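Local coordinates for protein TRAP dicarboxylate transporter-DctP subunit (Desulfovibrio salexigens, PDB 4N6D) that probably captures an organic acid or related solute in the periplasm for a TRAP-type membrane transporter, at residues T115-L127 with G259-D271. Residues are numbered along the deposited sequence; the frame is centred on the assembly and turned at random.
Sequences TSSTSASLALWDL and GREQAEWTGKYMD
D271 receives the first turn of helix 117-127 with its carboxylate: OD1 accepts S117 N through its syn lone pair at 2.9 Å, while OD2 accepts two hydrogen bonds from one face of its plane, from T118 N at 2.8 Å and T118 OG1 at 2.7 Å. Three bonds thus fix the group at a helix N terminus, where the dipole probably stabilises its negative charge. Packing is tightest next door, where the CA atoms of T118 and G267 come within 3.8 Å. S117 sits as a knob among T266, G267, M270 and D271; its OG, anti to the backbone N (chi1 179°), bonds to A146 O. In this TRAP solute-binding protein, of the periplasmic binding protein fold, segment 259-271 of the long helix 249-285 runs nearly antiparallel to 117-127 (162°). Toward G259 the CA atoms lie farther apart, and the W125 indole lays one face over the backbone of G259 and R260. On the flank toward helix 322-337, D126 OD1 forms a salt bridge with R260 NH1 (3.2 Å) near the guanidinium plane, whose one face L122 CD2 covers; K335 also pairs with D126, and Y336 OH bonds both residues. On the solvent side, exposed K268 passes T118 to a salt bridge with E264.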
ATOM      1  N   THR A 115       5.034  -0.226 -10.118  1.00  9.20           N
ATOM      2  CA  THR A 115       3.893  -0.046 -11.024  1.00  8.24           C
ATOM      3  C   THR A 115       2.766  -1.040 -10.780  1.00  9.53           C
ATOM      4  O   THR A 115       1.815  -1.110 -11.558  1.00 11.45           O
ATOM      5  CB  THR A 115       4.348  -0.179 -12.486  1.00 11.62           C
ATOM      6  OG1 THR A 115       4.890  -1.481 -12.696  1.00 12.68           O
ATOM      7  CG2 THR A 115       5.409   0.866 -12.818  1.00 13.32           C
ATOM      8  N   SER A 116       2.862  -1.808  -9.697  1.00  9.79           N
ATOM      9  CA  SER A 116       1.797  -2.746  -9.350  1.00  8.57           C
ATOM     10  C   SER A 116       1.874  -3.087  -7.878  1.00 10.10           C
ATOM     11  O   SER A 116       2.930  -2.938  -7.253  1.00  8.64           O
ATOM     12  CB  SER A 116       1.869  -4.039 -10.178  1.00 11.00           C
ATOM     13  OG  SER A 116       2.944  -4.864  -9.761  1.00 11.75           O
ATOM     14  N   SER A 117       0.746  -3.548  -7.341  1.00  8.51           N
ATOM     15  CA  SER A 117       0.669  -4.026  -5.968  1.00  8.23           C
ATOM     16  C   SER A 117       1.482  -5.300  -5.789  1.00  9.03           C
ATOM     17  O   SER A 117       2.138  -5.484  -4.765  1.00  8.37           O
ATOM     18  CB  SER A 117      -0.789  -4.293  -5.615  1.00  9.54           C
ATOM     19  OG  SER A 117      -0.901  -4.786  -4.276  1.00  8.43           O
ATOM     20  N   THR A 118       1.455  -6.159  -6.815  1.00  9.64           N
ATOM     21  CA  THR A 118       2.152  -7.429  -6.759  1.00  8.62           C
ATOM     22  C   THR A 118       3.645  -7.230  -6.571  1.00  8.68           C
ATOM     23  O   THR A 118       4.241  -7.842  -5.681  1.00  8.90           O
ATOM     24  CB  THR A 118       1.888  -8.298  -8.004  1.00  9.80           C
ATOM     25  OG1 THR A 118       0.495  -8.599  -8.092  1.00 11.86           O
ATOM     26  CG2 THR A 118       2.634  -9.610  -7.924  1.00 11.80           C
ATOM     27  N   SER A 119       4.254  -6.374  -7.396  1.00  8.19           N
ATOM     28  CA  SER A 119       5.678  -6.184  -7.333  1.00  7.44           C
ATOM     29  C   SER A 119       6.095  -5.450  -6.066  1.00  8.29           C
ATOM     30  O   SER A 119       7.102  -5.768  -5.468  1.00  9.28           O
ATOM     31  CB  SER A 119       6.212  -5.446  -8.566  1.00  8.98           C
ATOM     32  OG  SER A 119       5.572  -4.196  -8.709  1.00 10.06           O
ATOM     33  N   ALA A 120       5.299  -4.475  -5.646  1.00  7.79           N
ATOM     34  CA  ALA A 120       5.615  -3.755  -4.436  1.00  7.60           C
ATOM     35  C   ALA A 120       5.457  -4.668  -3.232  1.00  8.39           C
ATOM     36  O   ALA A 120       6.240  -4.580  -2.294  1.00  7.37           O
ATOM     37  CB  ALA A 120       4.724  -2.531  -4.300  1.00  7.92           C
ATOM     38  N   SER A 121       4.439  -5.527  -3.246  1.00  9.00           N
ATOM     39  CA  SER A 121       4.192  -6.395  -2.079  1.00  9.45           C
ATOM     40  C   SER A 121       5.342  -7.384  -1.909  1.00 10.42           C
ATOM     41  O   SER A 121       5.854  -7.593  -0.797  1.00 10.02           O
ATOM     42  CB  SER A 121       2.877  -7.168  -2.229  1.00  7.85           C
ATOM     43  OG  SER A 121       1.758  -6.299  -2.162  1.00  7.78           O
ATOM     44  N   LEU A 122       5.743  -8.000  -3.012  1.00  8.56           N
ATOM     45  CA  LEU A 122       6.799  -8.992  -2.941  1.00  9.33           C
ATOM     46  C   LEU A 122       8.139  -8.332  -2.631  1.00 12.84           C
ATOM     47  O   LEU A 122       8.932  -8.901  -1.874  1.00 10.10           O
ATOM     48  CB  LEU A 122       6.882  -9.807  -4.228  1.00  9.57           C
ATOM     49  CG  LEU A 122       5.803 -10.883  -4.339  1.00 11.67           C
ATOM     50  CD1 LEU A 122       5.726 -11.398  -5.733  1.00 12.85           C
ATOM     51  CD2 LEU A 122       6.103 -11.982  -3.306  1.00 14.73           C
ATOM     52  N   ALA A 123       8.393  -7.147  -3.201  1.00  8.86           N
ATOM     53  CA  ALA A 123       9.640  -6.448  -2.890  1.00  9.02           C
ATOM     54  C   ALA A 123       9.690  -6.065  -1.415  1.00  7.47           C
ATOM     55  O   ALA A 123      10.730  -6.195  -0.768  1.00  8.35           O
ATOM     56  CB  ALA A 123       9.839  -5.210  -3.774  1.00  7.04           C
ATOM     57  N   LEU A 124       8.563  -5.608  -0.870  1.00  7.70           N
ATOM     58  CA  LEU A 124       8.498  -5.245   0.547  1.00  7.43           C
ATOM     59  C   LEU A 124       8.811  -6.437   1.462  1.00  7.83           C
ATOM     60  O   LEU A 124       9.599  -6.310   2.423  1.00  8.67           O
ATOM     61  CB  LEU A 124       7.124  -4.654   0.867  1.00  5.87           C
ATOM     62  CG  LEU A 124       6.804  -4.285   2.316  1.00  8.55           C
ATOM     63  CD1 LEU A 124       7.713  -3.210   2.890  1.00  8.05           C
ATOM     64  CD2 LEU A 124       5.372  -3.879   2.335  1.00  7.56           C
ATOM     65  N   TRP A 125       8.194  -7.573   1.173  1.00  9.42           N
ATOM     66  CA  TRP A 125       8.421  -8.789   1.965  1.00  9.12           C
ATOM     67  C   TRP A 125       9.892  -9.206   1.878  1.00  9.00           C
ATOM     68  O   TRP A 125      10.516  -9.554   2.895  1.00  9.82           O
ATOM     69  CB  TRP A 125       7.505  -9.922   1.475  1.00  7.39           C
ATOM     70  CG  TRP A 125       7.787 -11.187   2.185  1.00  8.87           C
ATOM     71  CD1 TRP A 125       8.440 -12.279   1.684  1.00 12.94           C
ATOM     72  CD2 TRP A 125       7.494 -11.485   3.551  1.00  9.91           C
ATOM     73  NE1 TRP A 125       8.562 -13.244   2.655  1.00 11.54           N
ATOM     74  CE2 TRP A 125       7.972 -12.789   3.806  1.00 10.28           C
ATOM     75  CE3 TRP A 125       6.864 -10.780   4.583  1.00  9.92           C
ATOM     76  CZ2 TRP A 125       7.850 -13.395   5.052  1.00 14.31           C
ATOM     77  CZ3 TRP A 125       6.727 -11.396   5.820  1.00 10.56           C
ATOM     78  CH2 TRP A 125       7.210 -12.687   6.041  1.00 12.19           C
ATOM     79  N   ASP A 126      10.454  -9.183   0.667  1.00  8.29           N
ATOM     80  CA  ASP A 126      11.858  -9.524   0.505  1.00  7.63           C
ATOM     81  C   ASP A 126      12.782  -8.564   1.263  1.00 10.36           C
ATOM     82  O   ASP A 126      13.789  -8.989   1.850  1.00 11.06           O
ATOM     83  CB  ASP A 126      12.292  -9.543  -0.968  1.00 10.07           C
ATOM     84  CG  ASP A 126      11.850 -10.781  -1.712  1.00 13.88           C
ATOM     85  OD1 ASP A 126      11.332 -11.730  -1.084  1.00 12.74           O
ATOM     86  OD2 ASP A 126      12.100 -10.821  -2.941  1.00 13.91           O
ATOM     87  N   LEU A 127      12.467  -7.270   1.233  1.00  6.94           N
ATOM     88  CA  LEU A 127      13.302  -6.310   1.918  1.00  6.36           C
ATOM     89  C   LEU A 127      13.258  -6.573   3.418  1.00  9.59           C
ATOM     90  O   LEU A 127      14.295  -6.550   4.085  1.00  9.27           O
ATOM     91  CB  LEU A 127      12.891  -4.865   1.598  1.00  7.47           C
ATOM     92  CG  LEU A 127      13.856  -3.836   2.175  1.00  9.20           C
ATOM     93  CD1 LEU A 127      15.118  -3.712   1.298  1.00 10.87           C
ATOM     94  CD2 LEU A 127      13.187  -2.467   2.369  1.00  9.28           C
ATOM     95  N   GLY A 259       4.030 -16.460   4.769  1.00  8.47           N
ATOM     96  CA  GLY A 259       4.446 -15.062   4.743  1.00  9.31           C
ATOM     97  C   GLY A 259       4.626 -14.545   3.318  1.00  8.08           C
ATOM     98  O   GLY A 259       4.003 -13.565   2.897  1.00  9.32           O
ATOM     99  N   ARG A 260       5.498 -15.198   2.564  1.00  7.56           N
ATOM    100  CA  ARG A 260       5.702 -14.796   1.176  1.00  7.85           C
ATOM    101  C   ARG A 260       4.447 -15.043   0.333  1.00  7.96           C
ATOM    102  O   ARG A 260       4.071 -14.216  -0.506  1.00  8.46           O
ATOM    103  CB  ARG A 260       6.892 -15.535   0.559  1.00  8.97           C
ATOM    104  CG  ARG A 260       7.245 -14.999  -0.806  1.00 11.64           C
ATOM    105  CD  ARG A 260       8.026 -16.029  -1.602  1.00 19.90           C
ATOM    106  NE  ARG A 260       8.152 -15.595  -2.989  1.00 29.86           N
ATOM    107  CZ  ARG A 260       8.995 -14.662  -3.387  1.00 29.81           C
ATOM    108  NH1 ARG A 260       9.814 -14.104  -2.507  1.00 35.53           N
ATOM    109  NH2 ARG A 260       9.041 -14.309  -4.670  1.00 28.19           N
ATOM    110  N   GLU A 261       3.794 -16.175   0.557  1.00  9.23           N
ATOM    111  CA  GLU A 261       2.615 -16.529  -0.216  1.00  8.63           C
ATOM    112  C   GLU A 261       1.556 -15.450  -0.065  1.00  9.78           C
ATOM    113  O   GLU A 261       0.903 -15.061  -1.028  1.00  9.50           O
ATOM    114  CB  GLU A 261       2.000 -17.843   0.256  1.00 11.52           C
ATOM    115  CG  GLU A 261       2.860 -19.065   0.116  1.00 18.39           C
ATOM    116  CD  GLU A 261       2.080 -20.350   0.373  1.00 21.65           C
ATOM    117  OE1 GLU A 261       0.834 -20.293   0.329  1.00 15.74           O
ATOM    118  OE2 GLU A 261       2.726 -21.404   0.594  1.00 22.18           O
ATOM    119  N   GLN A 262       1.335 -15.001   1.166  1.00  9.43           N
ATOM    120  CA  GLN A 262       0.267 -14.040   1.415  1.00  8.66           C
ATOM    121  C   GLN A 262       0.607 -12.662   0.854  1.00  8.51           C
ATOM    122  O   GLN A 262      -0.288 -11.926   0.422  1.00  8.23           O
ATOM    123  CB  GLN A 262      -0.085 -13.982   2.910  1.00  7.24           C
ATOM    124  CG  GLN A 262      -1.347 -13.211   3.229  1.00  9.51           C
ATOM    125  CD  GLN A 262      -2.580 -13.896   2.730  1.00  9.55           C
ATOM    126  OE1 GLN A 262      -2.541 -15.058   2.365  1.00 11.73           O
ATOM    127  NE2 GLN A 262      -3.696 -13.183   2.736  1.00  8.62           N
ATOM    128  N   ALA A 263       1.889 -12.304   0.859  1.00  8.59           N
ATOM    129  CA  ALA A 263       2.325 -11.064   0.228  1.00  7.00           C
ATOM    130  C   ALA A 263       1.939 -11.106  -1.268  1.00  9.38           C
ATOM    131  O   ALA A 263       1.336 -10.165  -1.810  1.00  8.86           O
ATOM    132  CB  ALA A 263       3.841 -10.886   0.396  1.00  8.51           C
ATOM    133  N   GLU A 264       2.299 -12.199  -1.937  1.00  7.89           N
ATOM    134  CA  GLU A 264       1.971 -12.377  -3.357  1.00  8.16           C
ATOM    135  C   GLU A 264       0.467 -12.422  -3.591  1.00  9.09           C
ATOM    136  O   GLU A 264      -0.051 -11.789  -4.503  1.00 10.50           O
ATOM    137  CB  GLU A 264       2.606 -13.658  -3.906  1.00 11.79           C
ATOM    138  CG  GLU A 264       2.354 -13.879  -5.380  1.00 13.15           C
ATOM    139  CD  GLU A 264       3.163 -15.030  -5.962  1.00 18.84           C
ATOM    140  OE1 GLU A 264       4.199 -15.406  -5.385  1.00 17.26           O
ATOM    141  OE2 GLU A 264       2.757 -15.558  -7.007  1.00 22.98           O
ATOM    142  N   TRP A 265      -0.240 -13.177  -2.765  1.00  9.13           N
ATOM    143  CA  TRP A 265      -1.675 -13.340  -2.960  1.00 12.01           C
ATOM    144  C   TRP A 265      -2.375 -11.998  -2.877  1.00 11.23           C
ATOM    145  O   TRP A 265      -3.279 -11.703  -3.670  1.00  9.68           O
ATOM    146  CB  TRP A 265      -2.287 -14.295  -1.920  1.00 11.59           C
ATOM    147  CG  TRP A 265      -3.701 -14.583  -2.252  1.00  9.51           C
ATOM    148  CD1 TRP A 265      -4.162 -15.631  -2.982  1.00 13.49           C
ATOM    149  CD2 TRP A 265      -4.846 -13.791  -1.917  1.00 10.60           C
ATOM    150  NE1 TRP A 265      -5.538 -15.554  -3.116  1.00 16.12           N
ATOM    151  CE2 TRP A 265      -5.974 -14.427  -2.472  1.00 11.23           C
ATOM    152  CE3 TRP A 265      -5.031 -12.614  -1.197  1.00  9.13           C
ATOM    153  CZ2 TRP A 265      -7.267 -13.920  -2.317  1.00  9.90           C
ATOM    154  CZ3 TRP A 265      -6.313 -12.118  -1.050  1.00 10.51           C
ATOM    155  CH2 TRP A 265      -7.404 -12.765  -1.620  1.00  9.94           C
ATOM    156  N   THR A 266      -1.974 -11.196  -1.891  1.00  8.60           N
ATOM    157  CA  THR A 266      -2.606  -9.900  -1.668  1.00  9.06           C
ATOM    158  C   THR A 266      -2.326  -8.938  -2.812  1.00 11.89           C
ATOM    159  O   THR A 266      -3.228  -8.217  -3.295  1.00  9.61           O
ATOM    160  CB  THR A 266      -2.138  -9.279  -0.337  1.00 10.78           C
ATOM    161  OG1 THR A 266      -2.484 -10.155   0.745  1.00 10.21           O
ATOM    162  CG2 THR A 266      -2.793  -7.957  -0.114  1.00  9.43           C
ATOM    163  N   GLY A 267      -1.082  -8.894  -3.256  1.00  7.90           N
ATOM    164  CA  GLY A 267      -0.757  -8.036  -4.386  1.00 10.62           C
ATOM    165  C   GLY A 267      -1.491  -8.436  -5.655  1.00 11.09           C
ATOM    166  O   GLY A 267      -1.983  -7.593  -6.420  1.00  9.99           O
ATOM    167  N   LYS A 268      -1.585  -9.735  -5.896  1.00 10.18           N
ATOM    168  CA  LYS A 268      -2.301 -10.188  -7.074  1.00  9.76           C
ATOM    169  C   LYS A 268      -3.781  -9.876  -6.994  1.00 12.14           C
ATOM    170  O   LYS A 268      -4.402  -9.500  -8.003  1.00 11.42           O
ATOM    171  CB  LYS A 268      -2.044 -11.664  -7.318  1.00  9.84           C
ATOM    172  CG  LYS A 268      -0.637 -11.873  -7.860  1.00 11.81           C
ATOM    173  CD  LYS A 268      -0.325 -13.282  -8.258  1.00 15.84           C
ATOM    174  CE  LYS A 268       1.032 -13.328  -8.957  1.00 21.07           C
ATOM    175  NZ  LYS A 268       1.507 -14.728  -9.207  1.00 24.43           N
ATOM    176  N   TYR A 269      -4.354 -10.046  -5.807  1.00 10.22           N
ATOM    177  CA  TYR A 269      -5.755  -9.729  -5.588  1.00 10.02           C
ATOM    178  C   TYR A 269      -6.009  -8.253  -5.886  1.00  8.93           C
ATOM    179  O   TYR A 269      -6.965  -7.890  -6.592  1.00 12.04           O
ATOM    180  CB  TYR A 269      -6.193 -10.050  -4.146  1.00  9.56           C
ATOM    181  CG  TYR A 269      -7.493  -9.382  -3.842  1.00 12.29           C
ATOM    182  CD1 TYR A 269      -8.698  -9.948  -4.248  1.00 15.82           C
ATOM    183  CD2 TYR A 269      -7.521  -8.147  -3.219  1.00  9.39           C
ATOM    184  CE1 TYR A 269      -9.903  -9.310  -4.017  1.00 14.68           C
ATOM    185  CE2 TYR A 269      -8.726  -7.499  -2.981  1.00 12.11           C
ATOM    186  CZ  TYR A 269      -9.910  -8.084  -3.388  1.00 12.26           C
ATOM    187  OH  TYR A 269     -11.100  -7.415  -3.140  1.00 16.12           O
ATOM    188  N   MET A 270      -5.146  -7.402  -5.357  1.00  9.65           N
ATOM    189  CA  MET A 270      -5.289  -5.965  -5.506  1.00 10.13           C
ATOM    190  C   MET A 270      -5.120  -5.537  -6.956  1.00 12.79           C
ATOM    191  O   MET A 270      -5.916  -4.749  -7.460  1.00 13.07           O
ATOM    192  CB  MET A 270      -4.257  -5.259  -4.613  1.00 10.82           C
ATOM    193  CG  MET A 270      -4.384  -3.758  -4.585  1.00 13.71           C
ATOM    194  SD  MET A 270      -5.920  -3.255  -3.741  1.00 16.39           S
ATOM    195  CE  MET A 270      -6.769  -2.511  -5.105  1.00 19.90           C
ATOM    196  N   ASP A 271      -4.102  -6.049  -7.647  1.00  8.81           N
ATOM    197  CA  ASP A 271      -3.952  -5.730  -9.069  1.00  9.32           C
ATOM    198  C   ASP A 271      -5.145  -6.189  -9.894  1.00 14.21           C
ATOM    199  O   ASP A 271      -5.561  -5.506 -10.820  1.00 13.86           O
ATOM    200  CB  ASP A 271      -2.650  -6.311  -9.627  1.00 11.39           C
ATOM    201  CG  ASP A 271      -1.423  -5.571  -9.106  1.00 10.90           C
ATOM    202  OD1 ASP A 271      -1.550  -4.353  -8.845  1.00  9.43           O
ATOM    203  OD2 ASP A 271      -0.341  -6.190  -9.001  1.00 10.19           O
TER